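Superoxide dismutase [FE] (Sulfolobus solfataricus, PDB 1WB7) destroys toxic superoxide radicals, using one iron ion per subunit to convert them into hydrogen peroxide and molecular oxygen. Local coordinates at residues D59-T62 against G63-D66; G73-F76 against N77-H81; V122-E125 against T126-L130. The protein carries 1 engineered substitution. All coordinates share one frame; numbering follows the deposited sequence.

Interaction 1 of 3, residues D59-T62 against G63-D66; sequences DLQT and GQYD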
loop_
_atom_site.group_PDB
_atom_site.type_symbol
_atom_site.label_atom_id
_atom_site.label_comp_id
_atom_site.label_asym_id
_atom_site.label_seq_id
_atom_site.Cartn_x
_atom_site.Cartn_y
_atom_site.Cartn_z
ATOM N N ASP A 59 -16.021 16.511 -20.959
ATOM C CA ASP A 59 -16.262 15.684 -22.134
ATOM C C ASP A 59 -16.526 14.254 -21.676
ATOM O O ASP A 59 -17.136 13.460 -22.388
ATOM C CB ASP A 59 -15.074 15.758 -23.092
ATOM C CG ASP A 59 -14.882 17.154 -23.655
ATOM O OD1 ASP A 59 -15.900 17.796 -23.985
ATOM O OD2 ASP A 59 -13.725 17.612 -23.776
ATOM N N LEU A 60 -16.042 13.936 -20.480
ATOM C CA LEU A 60 -16.279 12.638 -19.864
ATOM C C LEU A 60 -17.173 13.009 -18.698
ATOM O O LEU A 60 -16.711 13.630 -17.745
ATOM C CB LEU A 60 -14.988 12.025 -19.327
ATOM C CG LEU A 60 -14.044 11.332 -20.305
ATOM C CD1 LEU A 60 -12.766 10.930 -19.577
ATOM C CD2 LEU A 60 -14.737 10.115 -20.901
ATOM N N GLN A 61 -18.451 12.661 -18.771
ATOM C CA GLN A 61 -19.349 13.007 -17.684
ATOM C C GLN A 61 -19.469 11.939 -16.612
ATOM O O GLN A 61 -18.912 10.848 -16.731
ATOM C CB GLN A 61 -20.735 13.364 -18.219
ATOM C CG GLN A 61 -21.284 12.424 -19.262
ATOM C CD GLN A 61 -21.631 13.150 -20.556
ATOM O OE1 GLN A 61 -22.334 12.617 -21.412
ATOM N NE2 GLN A 61 -21.127 14.372 -20.701
ATOM N N THR A 62 -20.187 12.285 -15.550
ATOM C CA THR A 62 -20.405 11.385 -14.430
ATOM C C THR A 62 -20.789 10.001 -14.926
ATOM O O THR A 62 -21.679 9.862 -15.762
ATOM C CB THR A 62 -21.534 11.913 -13.528
ATOM O OG1 THR A 62 -21.273 13.282 -13.202
ATOM C CG2 THR A 62 -21.627 11.099 -12.244
ATOM N N GLY A 63 -20.110 8.979 -14.414
ATOM C CA GLY A 63 -20.415 7.617 -14.812
ATOM C C GLY A 63 -19.608 7.143 -15.999
ATOM O O GLY A 63 -19.761 6.013 -16.458
ATOM N N GLN A 64 -18.737 8.005 -16.502
ATOM C CA GLN A 64 -17.915 7.648 -17.640
ATOM C C GLN A 64 -16.455 7.598 -17.266
ATOM O O GLN A 64 -15.584 7.642 -18.129
ATOM C CB GLN A 64 -18.141 8.639 -18.779
ATOM C CG GLN A 64 -19.535 8.530 -19.366
ATOM C CD GLN A 64 -19.788 9.498 -20.500
ATOM O OE1 GLN A 64 -20.815 9.420 -21.166
ATOM N NE2 GLN A 64 -18.858 10.419 -20.720
ATOM N N TYR A 65 -16.189 7.498 -15.970
ATOM C CA TYR A 65 -14.821 7.424 -15.484
ATOM C C TYR A 65 -14.823 7.120 -13.995
ATOM O O TYR A 65 -15.803 7.369 -13.300
ATOM C CB TYR A 65 -14.087 8.750 -15.736
ATOM C CG TYR A 65 -14.625 9.909 -14.928
ATOM C CD1 TYR A 65 -14.081 10.229 -13.683
ATOM C CD2 TYR A 65 -15.691 10.678 -15.401
ATOM C CE1 TYR A 65 -14.586 11.294 -12.926
ATOM C CE2 TYR A 65 -16.203 11.736 -14.661
ATOM C CZ TYR A 65 -15.648 12.040 -13.422
ATOM O OH TYR A 65 -16.163 13.085 -12.684
ATOM N N ASP A 66 -13.716 6.572 -13.514
ATOM C CA ASP A 66 -13.578 6.252 -12.107
ATOM C C ASP A 66 -12.318 6.987 -11.698
ATOM O O ASP A 66 -11.200 6.538 -11.955
ATOM C CB ASP A 66 -13.451 4.745 -11.947
ATOM C CG ASP A 66 -14.634 4.013 -12.540
ATOM O OD1 ASP A 66 -15.642 3.837 -11.837
ATOM O OD2 ASP A 66 -14.568 3.636 -13.727
#

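Interaction 2 of 3, residues G73-F76 against N77-H81; sequences GLTF and NINGH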
loop_
_atom_site.group_PDB
_atom_site.type_symbol
_atom_site.label_atom_id
_atom_site.label_comp_id
_atom_site.label_asym_id
_atom_site.label_seq_id
_atom_site.Cartn_x
_atom_site.Cartn_y
_atom_site.Cartn_z
ATOM N N GLY A 73 -3.450 5.946 -11.230
ATOM C CA GLY A 73 -2.678 5.577 -12.405
ATOM C C GLY A 73 -1.669 6.680 -12.690
ATOM O O GLY A 73 -0.569 6.440 -13.204
ATOM N N LEU A 74 -2.043 7.909 -12.353
ATOM C CA LEU A 74 -1.152 9.038 -12.561
ATOM C C LEU A 74 0.022 9.005 -11.583
ATOM O O LEU A 74 1.166 9.230 -11.985
ATOM C CB LEU A 74 -1.920 10.354 -12.438
ATOM C CG LEU A 74 -2.668 10.760 -13.716
ATOM C CD1 LEU A 74 -3.578 11.960 -13.450
ATOM C CD2 LEU A 74 -1.653 11.091 -14.810
ATOM N N THR A 75 -0.225 8.696 -10.312
ATOM C CA THR A 75 0.902 8.663 -9.387
ATOM C C THR A 75 1.852 7.533 -9.767
ATOM O O THR A 75 3.067 7.658 -9.608
ATOM C CB THR A 75 0.468 8.518 -7.899
ATOM O OG1 THR A 75 1.603 8.781 -7.064
ATOM C CG2 THR A 75 -0.043 7.111 -7.590
ATOM N N PHE A 76 1.299 6.440 -10.293
ATOM C CA PHE A 76 2.109 5.295 -10.709
ATOM C C PHE A 76 3.015 5.664 -11.885
ATOM O O PHE A 76 4.234 5.503 -11.820
ATOM C CB PHE A 76 1.196 4.128 -11.120
ATOM C CG PHE A 76 1.930 2.966 -11.742
ATOM C CD1 PHE A 76 2.769 2.163 -10.979
ATOM C CD2 PHE A 76 1.787 2.684 -13.097
ATOM C CE1 PHE A 76 3.461 1.089 -11.556
ATOM C CE2 PHE A 76 2.473 1.613 -13.685
ATOM C CZ PHE A 76 3.313 0.815 -12.914
ATOM N N ASN A 77 2.411 6.157 -12.960
ATOM C CA ASN A 77 3.154 6.537 -14.162
ATOM C C ASN A 77 4.037 7.775 -14.019
ATOM O O ASN A 77 5.150 7.802 -14.543
ATOM C CB ASN A 77 2.186 6.733 -15.334
ATOM C CG ASN A 77 1.678 5.423 -15.886
ATOM O OD1 ASN A 77 2.416 4.689 -16.543
ATOM N ND2 ASN A 77 0.416 5.109 -15.605
ATOM N N ILE A 78 3.552 8.798 -13.325
ATOM C CA ILE A 78 4.350 10.002 -13.156
ATOM C C ILE A 78 5.610 9.688 -12.364
ATOM O O ILE A 78 6.711 10.108 -12.744
ATOM C CB ILE A 78 3.551 11.121 -12.469
ATOM C CG1 ILE A 78 2.461 11.618 -13.422
ATOM C CG2 ILE A 78 4.479 12.278 -12.096
ATOM C CD1 ILE A 78 1.595 12.723 -12.855
ATOM N N ASN A 79 5.464 8.943 -11.272
ATOM C CA ASN A 79 6.626 8.562 -10.475
ATOM C C ASN A 79 7.488 7.612 -11.285
ATOM O O ASN A 79 8.716 7.652 -11.203
ATOM C CB ASN A 79 6.199 7.882 -9.169
ATOM C CG ASN A 79 5.924 8.877 -8.067
ATOM O OD1 ASN A 79 6.791 9.683 -7.718
ATOM N ND2 ASN A 79 4.717 8.833 -7.514
ATOM N N GLY A 80 6.841 6.751 -12.066
ATOM C CA GLY A 80 7.584 5.815 -12.892
ATOM C C GLY A 80 8.534 6.592 -13.784
ATOM O O GLY A 80 9.696 6.232 -13.949
ATOM N N HIS A 81 8.030 7.678 -14.355
ATOM C CA HIS A 81 8.835 8.527 -15.221
ATOM C C HIS A 81 9.900 9.302 -14.441
ATOM O O HIS A 81 11.093 9.223 -14.745
ATOM C CB HIS A 81 7.930 9.511 -15.966
ATOM C CG HIS A 81 8.659 10.689 -16.530
ATOM N ND1 HIS A 81 9.720 10.561 -17.401
ATOM C CD2 HIS A 81 8.495 12.018 -16.333
ATOM C CE1 HIS A 81 10.179 11.760 -17.713
ATOM N NE2 HIS A 81 9.453 12.661 -17.078
#

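Interaction 3 of 3, residues V122-E125 against T126-L130; sequences VFTE and TANSL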
loop_
_atom_site.group_PDB
_atom_site.type_symbol
_atom_site.label_atom_id
_atom_site.label_comp_id
_atom_site.label_asym_id
_atom_site.label_seq_id
_atom_site.Cartn_x
_atom_site.Cartn_y
_atom_site.Cartn_z
ATOM N N VAL A 122 24.901 0.086 5.499
ATOM C CA VAL A 122 23.529 0.331 5.921
ATOM C C VAL A 122 22.583 0.490 4.734
ATOM O O VAL A 122 21.455 -0.003 4.770
ATOM C CB VAL A 122 23.444 1.582 6.820
ATOM C CG1 VAL A 122 21.997 1.876 7.188
ATOM C CG2 VAL A 122 24.273 1.357 8.077
ATOM N N PHE A 123 23.044 1.159 3.682
ATOM C CA PHE A 123 22.210 1.366 2.501
ATOM C C PHE A 123 21.966 0.045 1.784
ATOM O O PHE A 123 20.850 -0.253 1.367
ATOM C CB PHE A 123 22.879 2.336 1.522
ATOM C CG PHE A 123 21.955 2.835 0.447
ATOM C CD1 PHE A 123 21.061 3.874 0.704
ATOM C CD2 PHE A 123 21.948 2.247 -0.811
ATOM C CE1 PHE A 123 20.175 4.315 -0.273
ATOM C CE2 PHE A 123 21.064 2.678 -1.797
ATOM C CZ PHE A 123 20.174 3.716 -1.529
ATOM N N THR A 124 23.027 -0.731 1.629
ATOM C CA THR A 124 22.945 -2.016 0.960
ATOM C C THR A 124 22.004 -2.929 1.742
ATOM O O THR A 124 21.158 -3.613 1.167
ATOM C CB THR A 124 24.349 -2.646 0.852
ATOM O OG1 THR A 124 25.172 -1.805 0.035
ATOM C CG2 THR A 124 24.286 -4.036 0.234
ATOM N N GLU A 125 22.141 -2.909 3.060
ATOM C CA GLU A 125 21.311 -3.723 3.939
ATOM C C GLU A 125 19.844 -3.326 3.808
ATOM O O GLU A 125 18.959 -4.181 3.717
ATOM C CB GLU A 125 21.768 -3.531 5.386
ATOM C CG GLU A 125 20.995 -4.333 6.411
ATOM C CD GLU A 125 21.316 -3.902 7.835
ATOM O OE1 GLU A 125 22.372 -3.266 8.046
ATOM O OE2 GLU A 125 20.517 -4.207 8.742
ATOM N N THR A 126 19.592 -2.022 3.796
ATOM C CA THR A 126 18.234 -1.515 3.697
ATOM C C THR A 126 17.649 -1.809 2.320
ATOM O O THR A 126 16.484 -2.185 2.204
ATOM C CB THR A 126 18.194 -0.002 3.985
ATOM O OG1 THR A 126 18.728 0.240 5.294
ATOM C CG2 THR A 126 16.772 0.517 3.944
ATOM N N ALA A 127 18.462 -1.657 1.279
ATOM C CA ALA A 127 18.000 -1.929 -0.075
ATOM C C ALA A 127 17.599 -3.400 -0.224
ATOM O O ALA A 127 16.577 -3.708 -0.828
ATOM C CB ALA A 127 19.090 -1.583 -1.081
ATOM N N ASN A 128 18.401 -4.305 0.330
ATOM C CA ASN A 128 18.104 -5.727 0.223
ATOM C C ASN A 128 16.918 -6.172 1.066
ATOM O O ASN A 128 16.344 -7.225 0.811
ATOM C CB ASN A 128 19.330 -6.571 0.589
ATOM C CG ASN A 128 20.441 -6.469 -0.441
ATOM O OD1 ASN A 128 20.187 -6.466 -1.643
ATOM N ND2 ASN A 128 21.680 -6.399 0.028
ATOM N N SER A 129 16.546 -5.376 2.063
ATOM C CA SER A 129 15.424 -5.725 2.927
ATOM C C SER A 129 14.084 -5.418 2.268
ATOM O O SER A 129 13.034 -5.834 2.757
ATOM C CB SER A 129 15.502 -4.950 4.245
ATOM O OG SER A 129 15.143 -3.587 4.053
ATOM N N LEU A 130 14.119 -4.682 1.163
ATOM C CA LEU A 130 12.892 -4.312 0.466
ATOM C C LEU A 130 12.069 -5.521 0.045
ATOM O O LEU A 130 12.517 -6.338 -0.755
ATOM C CB LEU A 130 13.210 -3.464 -0.766
ATOM C CG LEU A 130 12.041 -3.210 -1.724
ATOM C CD1 LEU A 130 10.926 -2.471 -0.997
ATOM C CD2 LEU A 130 12.520 -2.412 -2.921
#

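Interaction 1 of 3, residues D59-T62 against G63-D66
The backbone N of Gln-64 donates to Gln-61 O at 2.9 Å, with a noticeably bent N-H...O angle of 135°. This carbonyl oxygen has further close neighbours: Gln-64 CB sits 3.1 Å from Gln-61 O, and the Tyr-65 ring turns its edge to the same oxygen, with CD2 3.5 Å away. Tyr-65 gets there because its CG lies between its own backbone N and carbonyl carbon (chi1 67°). The bond closes a type II beta turn from Gln-61 to Gln-64, in the loop that joins helices 27-57 and 67-89 of the alpha-hairpin domain. Gly-63 takes the third place of the turn, where any CB would collide with Thr-62 O. The side chains of the two end residues of the turn, Gln-61 and Gln-64, run side by side in the same direction, their amide planes 27° apart and Gln-61 CG 3.5 Å from Gln-64 CD. With an alanine here in place of Gln-64, Gln-61 CG would probably lose this flank and the Gln-61 side chain would be freer to turn. Leu-60 CB approaches Tyr-65 CD2 at 4.2 Å, while the Tyr-65 hydroxyl is hydrogen-bonded to Glu-125 of the third subunit.

Interaction 2 of 3, residues G73-F76 against N77-H81
Asn-77 comes first and meets Gly-73 one helical turn back: its backbone N reaches Gly-73 O at 3.0 Å in a nearly straight bond (172°), and its side-chain ND2 reaches Gly-73 O at 2.9 Å. The two donors come from opposite faces of the carbonyl plane. The amide is swung back along the helix with CG anti to the carbonyl carbon (chi1 -75°), and it stands steeply to the Phe-76 ring, the planes 77° apart and ND2 3.7 Å from Phe-76 CD2. Next, Ile-78 bonds through its N to Leu-74 O, and its CD1 touches Leu-74 CD2 at 4.1 Å. Asn-79 repeats the double grip. ND2 donates to Thr-75 O at 2.9 Å, and the backbone N donates to Thr-75 O at 3.2 Å, from the other face of that carbonyl. The Asn-79 amide has further partners in the third subunit, where ND2 bonds His-159 O and OD1 takes the N of Ala-161; Thr-75 OG1 bonds Asn-158 O there. Gly-80 N then bonds Phe-76 O at 2.9 Å, and Gly-80 O in turn holds ND1 of the iron ligand His-84. Helix 67-89 of the alpha-hairpin domain thus has asparagine amides folded onto its own carbonyls, and at Asn-79 the same amide also joins two subunits: the buried polar group is satisfied from both chains, and its rotation is fixed by bonds to both its oxygen and its nitrogen.

Interaction 3 of 3, residues V122-E125 against T126-L130
Val-122 O is held twice by Thr-126: the hydroxyl OG1 donates to Val-122 O at 2.8 Å and the backbone N to the same oxygen at 2.9 Å, from opposite faces of the carbonyl plane. A threonine hydroxyl returned to the carbonyl four residues earlier is a familiar way to satisfy a side chain buried on a helix, here helix 116-128, which lies against the antiparallel sheet of the C-terminal domain. With OG1 anti to the carbonyl carbon (chi1 -58°), the hydroxyl is directed back along the helix, and the Thr-126 side chain runs alongside that of Val-122. The regular pattern goes on with Ala-127 N to Phe-123 O and Asn-128 N to Thr-124 O, then weakens, since Ser-129 N meets Glu-125 O at 3.2 Å with an angle of only 127°.

Packing divides the helix surface. Val-122, Phe-123 and Thr-126 lie on Ile-149 of strand 147-153, whereas Thr-124 and Asn-128 face helix 184-191. Those two side chains run together, CG2 of Thr-124 at 3.5 Å from ND2 of Asn-128, and Thr-124 OG1 is bonded to Lys-120 O and to Trp-192 NE1. Further along, Ser-129 OG folds back and donates to Thr-126 O at 2.7 Å, and it also bonds Gln-68 NE2 of the third subunit.

How the interactions relate
Interactions 1 and 2 belong to the alpha-hairpin domain, one in the loop just before helix 67-89 and one on that helix; their centres are 21 Å apart. Interaction 3 sits in the C-terminal domain, its centre 24 Å from that of interaction 2 and 43 Å from that of interaction 1. The tetramer shortens this last gap: Tyr-65 of interaction 1 bonds Glu-125 of interaction 3 in the third subunit. Interaction 2 lies close to the metal site: the side chain of Phe-76 is about 8 Å from that of the iron ligand His-174. Ala-127 of interaction 3 lies about 10 Å, side chain to side chain, from the iron ligand Asp-170, while interaction 1 lies away from the site.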